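N-acetylglucosamine-6-phosphate deacetylase (Thermotoga maritima, PDB 1O12) probably removes the acetyl group from N-acetylglucosamine 6-phosphate, using a bound divalent metal cation, as a member of the amidohydrolase superfamily. Local coordinates at residues L236-D241 against K251-V256. Sequence-based numbering, arbitrary orientation.
Sequences LELICD and KLVYKV
Leu236 and Leu238 meet Val253 in a small, wholly apolar contact between a strand of the TIM-type barrel, 235-239, and the helix that follows it, 247-257, in a beta-alpha-beta unit completed by the parallel strand 262-265. The two leucines, separated by Glu237, send their side chains from the same face of the strand toward the helix. Val253 reaches back with one methyl, CG1, which lies 4.0 Å from Leu236 CD1 and 4.0 Å from Leu238 CD2. Its chi1 of 175° sets CG1 anti to the backbone nitrogen, the orientation in which this branch touches both leucines. Leu238 and Val253 lie antiparallel alongside one another, and Leu238 CD1 also comes to 4.1 Å from Val253 CG1. Leucine's methyls, carried on CG, extend far enough from the strand to meet the helix, while valine offers a compact methyl directly on CB; Ile262 of the next strand packs on both Leu238 and Val253. The Glu237 carboxylate instead forms a salt bridge with Arg206 and is hydrogen-bonded to His61 ND1 and the backbone N of His209, an iron ligand. With no hydrogen bond between the segments, their direct contact rests on van der Waals and hydrophobic packing.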
loop_
_atom_site.group_PDB
_atom_site.type_symbol
_atom_site.label_atom_id
_atom_site.label_comp_id
_atom_site.label_asym_id
_atom_site.label_seq_id
_atom_site.Cartn_x
_atom_site.Cartn_y
_atom_site.Cartn_z
ATOM N N LEU A 236 3.493 10.868 -6.168
ATOM C CA LEU A 236 3.754 11.193 -4.780
ATOM C C LEU A 236 5.151 11.726 -4.614
ATOM O O LEU A 236 6.109 11.130 -5.113
ATOM C CB LEU A 236 3.610 9.956 -3.891
ATOM C CG LEU A 236 2.409 9.024 -4.084
ATOM C CD1 LEU A 236 2.476 7.870 -3.100
ATOM C CD2 LEU A 236 1.131 9.824 -3.888
ATOM N N GLU A 237 5.305 12.850 -3.927
ATOM C CA GLU A 237 6.660 13.303 -3.746
ATOM C C GLU A 237 7.182 12.643 -2.458
ATOM O O GLU A 237 6.444 12.458 -1.511
ATOM C CB GLU A 237 6.747 14.853 -3.768
ATOM C CG GLU A 237 6.317 15.613 -2.562
ATOM C CD GLU A 237 6.431 17.136 -2.745
ATOM O OE1 GLU A 237 6.465 17.833 -1.717
ATOM O OE2 GLU A 237 6.468 17.649 -3.894
ATOM N N LEU A 238 8.444 12.238 -2.462
ATOM C CA LEU A 238 9.042 11.574 -1.318
ATOM C C LEU A 238 10.363 12.219 -0.864
ATOM O O LEU A 238 11.227 12.509 -1.682
ATOM C CB LEU A 238 9.344 10.119 -1.662
ATOM C CG LEU A 238 8.381 9.121 -2.289
ATOM C CD1 LEU A 238 9.114 7.762 -2.315
ATOM C CD2 LEU A 238 7.058 9.016 -1.503
ATOM N N ILE A 239 10.526 12.432 0.434
ATOM C CA ILE A 239 11.779 12.987 0.940
ATOM C C ILE A 239 12.651 11.800 1.362
ATOM O O ILE A 239 12.398 11.212 2.407
ATOM C CB ILE A 239 11.535 13.899 2.157
ATOM C CG1 ILE A 239 10.674 15.095 1.748
ATOM C CG2 ILE A 239 12.878 14.357 2.756
ATOM C CD1 ILE A 239 10.021 15.801 2.926
ATOM N N CYS A 240 13.667 11.444 0.572
ATOM C CA CYS A 240 14.496 10.293 0.907
ATOM C C CYS A 240 15.690 10.495 1.799
ATOM O O CYS A 240 16.810 10.182 1.416
ATOM C CB CYS A 240 14.962 9.601 -0.347
ATOM S SG CYS A 240 13.598 8.902 -1.172
ATOM N N ASP A 241 15.428 10.966 3.006
ATOM C CA ASP A 241 16.470 11.239 3.964
ATOM C C ASP A 241 16.554 10.195 5.060
ATOM O O ASP A 241 17.366 10.321 5.972
ATOM C CB ASP A 241 16.261 12.616 4.592
ATOM C CG ASP A 241 14.915 12.756 5.261
ATOM O OD1 ASP A 241 14.638 13.874 5.746
ATOM O OD2 ASP A 241 14.135 11.777 5.310
ATOM N N LYS A 251 10.701 1.665 0.359
ATOM C CA LYS A 251 10.656 0.415 -0.388
ATOM C C LYS A 251 9.218 0.022 -0.700
ATOM O O LYS A 251 8.938 -0.490 -1.776
ATOM C CB LYS A 251 11.330 -0.699 0.389
ATOM C CG LYS A 251 12.094 -1.672 -0.491
ATOM C CD LYS A 251 13.046 -2.554 0.351
ATOM C CE LYS A 251 14.050 -1.697 1.148
ATOM N NZ LYS A 251 14.985 -2.490 2.021
ATOM N N LEU A 252 8.316 0.270 0.244
ATOM C CA LEU A 252 6.897 -0.030 0.066
ATOM C C LEU A 252 6.259 0.907 -0.975
ATOM O O LEU A 252 5.597 0.452 -1.912
ATOM C CB LEU A 252 6.154 0.093 1.403
ATOM C CG LEU A 252 4.630 -0.114 1.369
ATOM C CD1 LEU A 252 4.278 -1.417 0.591
ATOM C CD2 LEU A 252 4.089 -0.139 2.809
ATOM N N VAL A 253 6.459 2.206 -0.831
ATOM C CA VAL A 253 5.881 3.128 -1.804
ATOM C C VAL A 253 6.409 2.788 -3.203
ATOM O O VAL A 253 5.660 2.790 -4.197
ATOM C CB VAL A 253 6.202 4.586 -1.478
ATOM C CG1 VAL A 253 5.672 5.473 -2.585
ATOM C CG2 VAL A 253 5.585 4.962 -0.154
ATOM N N TYR A 254 7.693 2.466 -3.284
ATOM C CA TYR A 254 8.263 2.121 -4.580
ATOM C C TYR A 254 7.550 0.887 -5.148
ATOM O O TYR A 254 7.128 0.878 -6.313
ATOM C CB TYR A 254 9.752 1.869 -4.446
ATOM C CG TYR A 254 10.359 1.230 -5.660
ATOM C CD1 TYR A 254 10.278 1.843 -6.916
ATOM C CD2 TYR A 254 11.049 0.014 -5.554
ATOM C CE1 TYR A 254 10.869 1.269 -8.033
ATOM C CE2 TYR A 254 11.644 -0.567 -6.659
ATOM C CZ TYR A 254 11.557 0.060 -7.895
ATOM O OH TYR A 254 12.200 -0.508 -8.976
ATOM N N LYS A 255 7.387 -0.132 -4.312
ATOM C CA LYS A 255 6.701 -1.354 -4.703
ATOM C C LYS A 255 5.288 -1.097 -5.274
ATOM O O LYS A 255 4.906 -1.672 -6.298
ATOM C CB LYS A 255 6.610 -2.270 -3.506
ATOM C CG LYS A 255 5.914 -3.572 -3.789
ATOM C CD LYS A 255 5.746 -4.348 -2.498
ATOM C CE LYS A 255 5.127 -5.704 -2.755
ATOM N NZ LYS A 255 6.085 -6.516 -3.527
ATOM N N VAL A 256 4.529 -0.224 -4.619
ATOM C CA VAL A 256 3.169 0.100 -5.038
ATOM C C VAL A 256 3.059 1.084 -6.197
ATOM O O VAL A 256 2.294 0.866 -7.128
ATOM C CB VAL A 256 2.374 0.713 -3.873
ATOM C CG1 VAL A 256 0.947 0.981 -4.303
ATOM C CG2 VAL A 256 2.440 -0.207 -2.657
#